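Local coordinates for ancylostoma secreted protein 1 (Necator americanus, PDB 3NT8) that is a secreted two-CAP-domain protein associated with the transition of infective hookworm larvae to parasitism, at residues V237-F248 against N319-W330; A268-Y276 against V416-P424. One frame throughout, in Å; residues are numbered along the deposited sequence.

Interaction 1 (V237-F248 against N319-W330); sequences VRDTFLSVHNEF and NKAAKQASQLWW
The helical segments Val-237 to Phe-248 and Asn-319 to Trp-330 run in nearly the same direction, their axes 8.8 Å apart at closest approach and crossing at -23°. The CA atoms of Val-237 and Asn-319 are closer together than those of Phe-248 and Trp-330, so the helices spread toward their C-terminal ends, where two large rings lie between them. There the Phe-248 ring stacks face to face on the five-membered ring of Trp-330, with centroids 3.7 Å apart and planes only 5° from parallel. Phe-248 and Trp-330 extend from their helices in opposing directions, so that Phe-248 CB comes over the six-membered ring of Trp-330, 3.5 Å from its centroid. With its CG anti to the backbone N (chi1 -167°), the indole reaches this position beside helix 237-248; its NE1 is hydrogen-bonded to Glu-257 OE1. In the middle, Val-244 sets CG1 against Ser-326 CB at 3.6 Å. Ser-326 OG donates to Ala-322 O, within its own helix, and comes 3.4 Å from His-245 CE1. His-245 ND1 likewise turns back to Phe-241 O, while NE2 is hydrogen-bonded to Tyr-387 OH. At the small residue Ala-322 helix 237-248 brings in a ring: CB makes a CH-pi contact over one face of Phe-241, 3.5 Å from its centroid. Phe-241 also rests on Leu-370 and Val-374 of strand 369-376, and Trp-329 on strand 305-311. Helices joined to each other and to the central sheet in this way are characteristic of the alpha-beta-alpha sandwich of a CAP domain, here the second in the chain.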
loop_
_atom_site.group_PDB
_atom_site.type_symbol
_atom_site.label_atom_id
_atom_site.label_comp_id
_atom_site.label_asym_id
_atom_site.label_seq_id
_atom_site.Cartn_x
_atom_site.Cartn_y
_atom_site.Cartn_z
ATOM N N VAL A 237 8.835 -6.020 -9.277
ATOM C CA VAL A 237 7.755 -5.040 -9.472
ATOM C C VAL A 237 6.746 -5.506 -10.525
ATOM O O VAL A 237 5.538 -5.333 -10.316
ATOM C CB VAL A 237 8.283 -3.622 -9.749
ATOM C CG1 VAL A 237 7.152 -2.569 -9.736
ATOM C CG2 VAL A 237 9.360 -3.217 -8.671
ATOM N N ARG A 238 7.244 -6.128 -11.601
ATOM C CA ARG A 238 6.411 -6.692 -12.648
ATOM C C ARG A 238 5.478 -7.711 -12.036
ATOM O O ARG A 238 4.260 -7.664 -12.261
ATOM C CB ARG A 238 7.249 -7.342 -13.750
ATOM C CG ARG A 238 8.198 -6.373 -14.507
ATOM C CD ARG A 238 9.031 -7.038 -15.621
ATOM N NE ARG A 238 9.755 -6.023 -16.384
ATOM C CZ ARG A 238 11.076 -5.857 -16.382
ATOM N NH1 ARG A 238 11.858 -6.664 -15.674
ATOM N NH2 ARG A 238 11.621 -4.880 -17.095
ATOM N N ASP A 239 6.042 -8.663 -11.293
ATOM C CA ASP A 239 5.232 -9.738 -10.682
ATOM C C ASP A 239 4.240 -9.206 -9.636
ATOM O O ASP A 239 3.197 -9.793 -9.424
ATOM C CB ASP A 239 6.101 -10.792 -10.037
ATOM C CG ASP A 239 7.008 -11.500 -11.017
ATOM O OD1 ASP A 239 6.619 -11.700 -12.205
ATOM O OD2 ASP A 239 8.113 -11.892 -10.573
ATOM N N THR A 240 4.580 -8.121 -8.962
ATOM C CA THR A 240 3.620 -7.507 -8.115
ATOM C C THR A 240 2.376 -7.032 -8.884
ATOM O O THR A 240 1.251 -7.448 -8.572
ATOM C CB THR A 240 4.236 -6.412 -7.286
ATOM O OG1 THR A 240 5.300 -6.987 -6.530
ATOM C CG2 THR A 240 3.230 -5.882 -6.305
ATOM N N PHE A 241 2.561 -6.184 -9.891
ATOM C CA PHE A 241 1.422 -5.729 -10.702
ATOM C C PHE A 241 0.635 -6.881 -11.266
ATOM O O PHE A 241 -0.602 -6.829 -11.235
ATOM C CB PHE A 241 1.846 -4.824 -11.858
ATOM C CG PHE A 241 2.125 -3.378 -11.462
ATOM C CD1 PHE A 241 1.096 -2.542 -11.051
ATOM C CD2 PHE A 241 3.406 -2.839 -11.583
ATOM C CE1 PHE A 241 1.328 -1.183 -10.704
ATOM C CE2 PHE A 241 3.657 -1.495 -11.239
ATOM C CZ PHE A 241 2.624 -0.679 -10.821
ATOM N N LEU A 242 1.336 -7.901 -11.789
ATOM C CA LEU A 242 0.721 -8.948 -12.557
ATOM C C LEU A 242 -0.110 -9.841 -11.660
ATOM O O LEU A 242 -1.245 -10.161 -12.021
ATOM C CB LEU A 242 1.748 -9.720 -13.400
ATOM C CG LEU A 242 1.254 -10.810 -14.351
ATOM C CD1 LEU A 242 0.424 -10.245 -15.472
ATOM C CD2 LEU A 242 2.419 -11.679 -14.922
ATOM N N SER A 243 0.449 -10.225 -10.504
ATOM C CA SER A 243 -0.233 -11.072 -9.538
ATOM C C SER A 243 -1.405 -10.339 -8.891
ATOM O O SER A 243 -2.463 -10.937 -8.743
ATOM C CB SER A 243 0.700 -11.573 -8.441
ATOM O OG SER A 243 1.222 -10.454 -7.733
ATOM N N VAL A 244 -1.207 -9.078 -8.485
ATOM C CA VAL A 244 -2.313 -8.296 -7.915
ATOM C C VAL A 244 -3.453 -8.113 -8.923
ATOM O O VAL A 244 -4.623 -8.252 -8.574
ATOM C CB VAL A 244 -1.874 -6.952 -7.304
ATOM C CG1 VAL A 244 -3.112 -6.190 -6.763
ATOM C CG2 VAL A 244 -0.876 -7.173 -6.151
ATOM N N HIS A 245 -3.127 -7.861 -10.181
ATOM C CA HIS A 245 -4.167 -7.824 -11.226
ATOM C C HIS A 245 -4.922 -9.099 -11.368
ATOM O O HIS A 245 -6.171 -9.113 -11.280
ATOM C CB HIS A 245 -3.648 -7.361 -12.575
ATOM C CG HIS A 245 -3.515 -5.860 -12.662
ATOM N ND1 HIS A 245 -2.635 -5.133 -11.871
ATOM C CD2 HIS A 245 -4.156 -4.952 -13.440
ATOM C CE1 HIS A 245 -2.743 -3.849 -12.160
ATOM N NE2 HIS A 245 -3.669 -3.710 -13.097
ATOM N N ASN A 246 -4.186 -10.171 -11.591
ATOM C CA ASN A 246 -4.786 -11.469 -11.829
ATOM C C ASN A 246 -5.588 -12.029 -10.705
ATOM O O ASN A 246 -6.583 -12.666 -10.973
ATOM C CB ASN A 246 -3.769 -12.497 -12.341
ATOM C CG ASN A 246 -3.581 -12.409 -13.864
ATOM O OD1 ASN A 246 -4.549 -12.223 -14.555
ATOM N ND2 ASN A 246 -2.336 -12.551 -14.376
ATOM N N GLU A 247 -5.133 -11.797 -9.464
ATOM C CA GLU A 247 -5.813 -12.262 -8.321
ATOM C C GLU A 247 -7.158 -11.548 -8.107
ATOM O O GLU A 247 -8.117 -12.144 -7.634
ATOM C CB GLU A 247 -4.926 -12.110 -7.091
ATOM C CG GLU A 247 -3.835 -13.131 -7.048
ATOM C CD GLU A 247 -3.152 -13.253 -5.702
ATOM O OE1 GLU A 247 -3.443 -12.466 -4.765
ATOM O OE2 GLU A 247 -2.309 -14.159 -5.582
ATOM N N PHE A 248 -7.196 -10.265 -8.438
ATOM C CA PHE A 248 -8.424 -9.530 -8.429
ATOM C C PHE A 248 -9.357 -9.976 -9.570
ATOM O O PHE A 248 -10.570 -10.135 -9.348
ATOM C CB PHE A 248 -8.144 -8.039 -8.505
ATOM C CG PHE A 248 -7.795 -7.364 -7.184
ATOM C CD1 PHE A 248 -8.499 -7.645 -6.022
ATOM C CD2 PHE A 248 -6.836 -6.321 -7.153
ATOM C CE1 PHE A 248 -8.247 -6.974 -4.768
ATOM C CE2 PHE A 248 -6.564 -5.645 -5.907
ATOM C CZ PHE A 248 -7.320 -5.982 -4.715
ATOM N N ASN A 319 7.662 -1.866 -5.224
ATOM C CA ASN A 319 6.687 -2.934 -4.949
ATOM C C ASN A 319 5.530 -2.479 -4.080
ATOM O O ASN A 319 4.415 -2.858 -4.335
ATOM C CB ASN A 319 7.353 -4.148 -4.297
ATOM C CG ASN A 319 8.144 -4.980 -5.270
ATOM O OD1 ASN A 319 7.606 -5.435 -6.288
ATOM N ND2 ASN A 319 9.417 -5.243 -4.939
ATOM N N LYS A 320 5.817 -1.686 -3.037
ATOM C CA LYS A 320 4.808 -1.053 -2.217
ATOM C C LYS A 320 3.942 -0.119 -3.087
ATOM O O LYS A 320 2.723 -0.095 -2.973
ATOM C CB LYS A 320 5.438 -0.263 -1.018
ATOM C CG LYS A 320 5.795 -1.160 0.176
ATOM C CD LYS A 320 6.297 -0.416 1.425
ATOM C CE LYS A 320 6.891 -1.404 2.433
ATOM N NZ LYS A 320 8.267 -1.907 2.053
ATOM N N ALA A 321 4.587 0.681 -3.928
ATOM C CA ALA A 321 3.832 1.584 -4.816
ATOM C C ALA A 321 3.003 0.774 -5.832
ATOM O O ALA A 321 1.929 1.170 -6.153
ATOM C CB ALA A 321 4.734 2.521 -5.507
ATOM N N ALA A 322 3.464 -0.391 -6.251
ATOM C CA ALA A 322 2.735 -1.179 -7.255
ATOM C C ALA A 322 1.450 -1.780 -6.604
ATOM O O ALA A 322 0.405 -1.780 -7.222
ATOM C CB ALA A 322 3.620 -2.266 -7.835
ATOM N N LYS A 323 1.537 -2.163 -5.316
ATOM C CA LYS A 323 0.479 -2.893 -4.652
ATOM C C LYS A 323 -0.579 -1.853 -4.260
ATOM O O LYS A 323 -1.812 -2.069 -4.446
ATOM C CB LYS A 323 1.021 -3.708 -3.421
ATOM C CG LYS A 323 0.100 -4.859 -2.928
ATOM C CD LYS A 323 0.443 -5.420 -1.540
ATOM C CE LYS A 323 -0.660 -6.384 -1.020
ATOM N NZ LYS A 323 -1.068 -7.509 -1.989
ATOM N N GLN A 324 -0.110 -0.730 -3.719
ATOM C CA GLN A 324 -1.000 0.339 -3.343
ATOM C C GLN A 324 -1.785 0.911 -4.575
ATOM O O GLN A 324 -2.943 1.272 -4.459
ATOM C CB GLN A 324 -0.217 1.452 -2.667
ATOM C CG GLN A 324 -1.056 2.409 -1.900
ATOM C CD GLN A 324 -0.241 3.615 -1.358
ATOM O OE1 GLN A 324 -0.307 4.749 -1.916
ATOM N NE2 GLN A 324 0.513 3.379 -0.266
ATOM N N ALA A 325 -1.126 1.057 -5.704
ATOM C CA ALA A 325 -1.741 1.675 -6.891
ATOM C C ALA A 325 -2.801 0.742 -7.371
ATOM O O ALA A 325 -3.904 1.170 -7.635
ATOM C CB ALA A 325 -0.702 1.925 -8.019
ATOM N N SER A 326 -2.442 -0.515 -7.535
ATOM C CA SER A 326 -3.355 -1.530 -7.986
ATOM C C SER A 326 -4.638 -1.600 -7.131
ATOM O O SER A 326 -5.733 -1.729 -7.669
ATOM C CB SER A 326 -2.599 -2.853 -8.019
ATOM O OG SER A 326 -1.650 -2.812 -9.072
ATOM N N GLN A 327 -4.477 -1.476 -5.805
ATOM C CA GLN A 327 -5.603 -1.653 -4.886
ATOM C C GLN A 327 -6.489 -0.417 -4.912
ATOM O O GLN A 327 -7.696 -0.547 -4.817
ATOM C CB GLN A 327 -5.112 -1.939 -3.440
ATOM C CG GLN A 327 -4.479 -3.388 -3.284
ATOM C CD GLN A 327 -3.695 -3.520 -1.950
ATOM O OE1 GLN A 327 -3.150 -2.536 -1.434
ATOM N NE2 GLN A 327 -3.670 -4.709 -1.391
ATOM N N LEU A 328 -5.875 0.773 -4.978
ATOM C CA LEU A 328 -6.636 2.046 -5.042
ATOM C C LEU A 328 -7.462 2.077 -6.329
ATOM O O LEU A 328 -8.632 2.510 -6.304
ATOM C CB LEU A 328 -5.724 3.283 -4.956
ATOM C CG LEU A 328 -5.236 3.614 -3.528
ATOM C CD1 LEU A 328 -4.037 4.670 -3.423
ATOM C CD2 LEU A 328 -6.408 3.988 -2.548
ATOM N N TRP A 329 -6.886 1.632 -7.426
ATOM C CA TRP A 329 -7.683 1.505 -8.669
ATOM C C TRP A 329 -8.851 0.522 -8.511
ATOM O O TRP A 329 -9.991 0.872 -8.905
ATOM C CB TRP A 329 -6.847 1.061 -9.816
ATOM C CG TRP A 329 -5.741 1.988 -10.168
ATOM C CD1 TRP A 329 -5.714 3.322 -9.991
ATOM C CD2 TRP A 329 -4.495 1.629 -10.817
ATOM N NE1 TRP A 329 -4.504 3.821 -10.458
ATOM C CE2 TRP A 329 -3.746 2.801 -10.951
ATOM C CE3 TRP A 329 -3.941 0.428 -11.268
ATOM C CZ2 TRP A 329 -2.466 2.813 -11.524
ATOM C CZ3 TRP A 329 -2.625 0.453 -11.790
ATOM C CH2 TRP A 329 -1.929 1.618 -11.910
ATOM N N TRP A 330 -8.567 -0.677 -7.946
ATOM C CA TRP A 330 -9.552 -1.731 -7.756
ATOM C C TRP A 330 -10.686 -1.367 -6.799
ATOM O O TRP A 330 -11.852 -1.747 -7.051
ATOM C CB TRP A 330 -8.886 -3.056 -7.321
ATOM C CG TRP A 330 -9.820 -4.236 -7.426
ATOM C CD1 TRP A 330 -10.569 -4.791 -6.414
ATOM C CD2 TRP A 330 -10.162 -4.993 -8.621
ATOM N NE1 TRP A 330 -11.332 -5.848 -6.901
ATOM C CE2 TRP A 330 -11.076 -5.998 -8.241
ATOM C CE3 TRP A 330 -9.755 -4.932 -9.963
ATOM C CZ2 TRP A 330 -11.605 -6.907 -9.160
ATOM C CZ3 TRP A 330 -10.278 -5.835 -10.859
ATOM C CH2 TRP A 330 -11.183 -6.806 -10.460
#

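Interaction 2 (A268-Y276 against V416-P424); sequences AAKMLKMVY and VTEGLCSAP
A single parallel-type beta bridge pairs Leu-272 with Cys-421, joining the C-terminal tail to the segment that leads into edge strand 275-276 of the second CAP domain. Its backbone bonds are those of Cys-421 alone: its N donates to Met-271 O at 2.9 Å, and its O accepts from Lys-273 N, also at 2.9 Å but straighter (169° against 149° at the hydrogen). A CA-H...O contact from Leu-420 CA also reaches Met-271 O. Among apolar groups, the side chains of Met-271 and Leu-420 run alongside each other, CG to CD2 3.5 Å, while Leu-272 CD2 rests on Cys-421 CB at 3.9 Å. Cys-421 SG packs against the Lys-270 backbone, 3.7 Å from its CA, and forms a disulfide with Cys-408 that ties the tail to itself. Lys-273, extended with CG anti to its own N (chi1 -173°), passes Leu-420 at about a right angle and makes a long salt bridge from NZ to Glu-418 OE2, 3.9 Å. Ahead of the bridged pair in both segments, one water links the backbones, donating to Ala-268 O and to Gly-419 O, the latter at 2.9 Å, and accepting from Met-271 N.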
loop_
_atom_site.group_PDB
_atom_site.type_symbol
_atom_site.label_atom_id
_atom_site.label_comp_id
_atom_site.label_asym_id
_atom_site.label_seq_id
_atom_site.Cartn_x
_atom_site.Cartn_y
_atom_site.Cartn_z
ATOM N N ALA A 268 -18.011 -13.921 -14.062
ATOM C CA ALA A 268 -17.519 -13.591 -15.407
ATOM C C ALA A 268 -17.420 -14.879 -16.172
ATOM O O ALA A 268 -16.864 -15.850 -15.639
ATOM C CB ALA A 268 -16.137 -12.971 -15.321
ATOM N N ALA A 269 -17.935 -14.898 -17.405
ATOM C CA ALA A 269 -17.884 -16.110 -18.256
ATOM C C ALA A 269 -16.574 -16.315 -19.015
ATOM O O ALA A 269 -16.225 -17.466 -19.350
ATOM C CB ALA A 269 -19.052 -16.130 -19.273
ATOM N N LYS A 270 -15.905 -15.228 -19.396
ATOM C CA LYS A 270 -14.672 -15.361 -20.194
ATOM C C LYS A 270 -13.582 -14.343 -19.835
ATOM O O LYS A 270 -13.105 -13.598 -20.711
ATOM C CB LYS A 270 -14.979 -15.298 -21.704
ATOM C CG LYS A 270 -15.716 -14.064 -22.194
ATOM C CD LYS A 270 -15.897 -14.142 -23.683
ATOM C CE LYS A 270 -16.464 -12.781 -24.134
ATOM N NZ LYS A 270 -15.617 -11.582 -23.580
ATOM N N MET A 271 -13.212 -14.327 -18.557
ATOM C CA MET A 271 -12.211 -13.430 -18.003
ATOM C C MET A 271 -10.824 -13.914 -18.301
ATOM O O MET A 271 -10.401 -14.921 -17.782
ATOM C CB MET A 271 -12.398 -13.288 -16.490
ATOM C CG MET A 271 -11.463 -12.262 -15.849
ATOM S SD MET A 271 -11.860 -10.501 -16.158
ATOM C CE MET A 271 -13.480 -10.448 -15.352
ATOM N N LEU A 272 -10.110 -13.202 -19.144
ATOM C CA LEU A 272 -8.802 -13.659 -19.589
ATOM C C LEU A 272 -7.700 -13.408 -18.538
ATOM O O LEU A 272 -7.717 -12.409 -17.782
ATOM C CB LEU A 272 -8.449 -12.923 -20.874
ATOM C CG LEU A 272 -9.315 -13.269 -22.085
ATOM C CD1 LEU A 272 -9.077 -12.148 -23.105
ATOM C CD2 LEU A 272 -8.940 -14.623 -22.646
ATOM N N LYS A 273 -6.752 -14.329 -18.483
ATOM C CA LYS A 273 -5.628 -14.198 -17.569
ATOM C C LYS A 273 -4.642 -13.247 -18.201
ATOM O O LYS A 273 -4.282 -13.428 -19.346
ATOM C CB LYS A 273 -4.942 -15.567 -17.338
ATOM C CG LYS A 273 -3.845 -15.535 -16.241
ATOM C CD LYS A 273 -3.361 -16.973 -15.895
ATOM C CE LYS A 273 -2.508 -16.989 -14.638
ATOM N NZ LYS A 273 -1.833 -18.302 -14.525
ATOM N N MET A 274 -4.196 -12.244 -17.457
ATOM C CA MET A 274 -3.218 -11.290 -18.001
ATOM C C MET A 274 -1.815 -11.863 -18.063
ATOM O O MET A 274 -1.389 -12.606 -17.188
ATOM C CB MET A 274 -3.176 -9.981 -17.181
ATOM C CG MET A 274 -4.350 -9.058 -17.403
ATOM S SD MET A 274 -4.423 -7.725 -16.209
ATOM C CE MET A 274 -5.626 -6.704 -17.056
ATOM N N VAL A 275 -1.100 -11.460 -19.095
ATOM C CA VAL A 275 0.318 -11.748 -19.201
ATOM C C VAL A 275 1.084 -10.404 -19.226
ATOM O O VAL A 275 0.568 -9.416 -19.785
ATOM C CB VAL A 275 0.656 -12.619 -20.473
ATOM C CG1 VAL A 275 0.113 -14.028 -20.342
ATOM C CG2 VAL A 275 0.112 -12.030 -21.715
ATOM N N TYR A 276 2.274 -10.387 -18.633
ATOM C CA TYR A 276 3.166 -9.264 -18.694
ATOM C C TYR A 276 3.801 -9.069 -20.096
ATOM O O TYR A 276 4.230 -10.027 -20.730
ATOM C CB TYR A 276 4.234 -9.369 -17.596
ATOM C CG TYR A 276 4.673 -7.993 -17.159
ATOM C CD1 TYR A 276 3.944 -7.280 -16.228
ATOM C CD2 TYR A 276 5.785 -7.364 -17.743
ATOM C CE1 TYR A 276 4.308 -5.995 -15.884
ATOM C CE2 TYR A 276 6.144 -6.129 -17.380
ATOM C CZ TYR A 276 5.423 -5.444 -16.442
ATOM O OH TYR A 276 5.793 -4.153 -16.101
ATOM N N VAL A 416 -12.084 -23.984 -12.638
ATOM C CA VAL A 416 -13.198 -23.330 -11.957
ATOM C C VAL A 416 -12.792 -22.768 -10.618
ATOM O O VAL A 416 -13.501 -21.944 -10.069
ATOM C CB VAL A 416 -14.487 -24.218 -11.792
ATOM C CG1 VAL A 416 -15.101 -24.515 -13.132
ATOM C CG2 VAL A 416 -14.223 -25.480 -10.957
ATOM N N THR A 417 -11.659 -23.197 -10.090
ATOM C CA THR A 417 -11.180 -22.649 -8.842
ATOM C C THR A 417 -10.409 -21.343 -9.029
ATOM O O THR A 417 -10.129 -20.669 -8.054
ATOM C CB THR A 417 -10.266 -23.652 -8.123
ATOM O OG1 THR A 417 -9.156 -23.989 -8.993
ATOM C CG2 THR A 417 -11.043 -24.896 -7.757
ATOM N N GLU A 418 -10.066 -20.992 -10.272
ATOM C CA GLU A 418 -9.422 -19.697 -10.601
ATOM C C GLU A 418 -10.333 -18.808 -11.513
ATOM O O GLU A 418 -10.546 -17.643 -11.216
ATOM C CB GLU A 418 -8.038 -19.945 -11.241
ATOM C CG GLU A 418 -7.194 -18.757 -11.437
ATOM C CD GLU A 418 -5.980 -19.003 -12.336
ATOM O OE1 GLU A 418 -6.027 -19.882 -13.211
ATOM O OE2 GLU A 418 -4.966 -18.275 -12.193
ATOM N N GLY A 419 -10.881 -19.372 -12.594
ATOM C CA GLY A 419 -11.903 -18.713 -13.395
ATOM C C GLY A 419 -11.343 -17.777 -14.444
ATOM O O GLY A 419 -11.975 -16.814 -14.821
ATOM N N LEU A 420 -10.143 -18.081 -14.928
ATOM C CA LEU A 420 -9.406 -17.270 -15.911
ATOM C C LEU A 420 -9.026 -18.073 -17.162
ATOM O O LEU A 420 -8.355 -19.096 -17.053
ATOM C CB LEU A 420 -8.137 -16.705 -15.252
ATOM C CG LEU A 420 -8.297 -15.665 -14.135
ATOM C CD1 LEU A 420 -6.962 -15.363 -13.442
ATOM C CD2 LEU A 420 -8.927 -14.383 -14.612
ATOM N N CYS A 421 -9.473 -17.604 -18.332
ATOM C CA CYS A 421 -9.115 -18.229 -19.607
ATOM C C CYS A 421 -7.649 -17.929 -19.989
ATOM O O CYS A 421 -7.221 -16.783 -20.030
ATOM C CB CYS A 421 -10.046 -17.789 -20.743
ATOM S SG CYS A 421 -11.810 -17.670 -20.347
ATOM N N SER A 422 -6.887 -18.968 -20.284
ATOM C CA SER A 422 -5.458 -18.819 -20.537
ATOM C C SER A 422 -5.123 -19.713 -21.708
ATOM O O SER A 422 -5.685 -20.801 -21.881
ATOM C CB SER A 422 -4.644 -19.243 -19.274
ATOM O OG SER A 422 -3.238 -18.950 -19.320
ATOM N N ALA A 423 -4.221 -19.231 -22.543
ATOM C CA ALA A 423 -3.525 -20.151 -23.454
ATOM C C ALA A 423 -1.980 -20.239 -23.194
ATOM O O ALA A 423 -1.410 -21.344 -23.295
ATOM C CB ALA A 423 -3.900 -19.885 -24.937
ATOM N N PRO A 424 -1.310 -19.087 -22.827
ATOM C CA PRO A 424 0.155 -19.141 -22.487
ATOM C C PRO A 424 0.500 -19.849 -21.152
ATOM O O PRO A 424 1.626 -20.357 -20.977
ATOM C CB PRO A 424 0.591 -17.642 -22.455
ATOM C CG PRO A 424 -0.517 -16.875 -23.163
ATOM C CD PRO A 424 -1.792 -17.678 -22.863
HETATM O O HOH W 1 -14.128 -16.698 -16.790
#

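Helix segment 237-248 belongs to interaction 1 but also touches residues of interaction 2, whose centre is about 17 Å from that of interaction 1. Arg-238 and Leu-242, directed away from helix 319-330, meet segment 268-276: Leu-242 CD1 lies 3.4 Å from Met-274 O, and Arg-238 CD 3.5 Å from Tyr-276 CE2. Asn-246 OD1 probably accepts a hydrogen bond from Met-274 N at 2.9 Å. Glu-281 joins both as well, pairing with Arg-238 NE and accepting from Tyr-276 OH. Further along helix 235-253, Arg-249 NH2 hydrogen-bonds to Leu-272 O and Ser-250 OG to Glu-418 O, so one helix connects helix 318-330, the edge strand and the C-terminal tail.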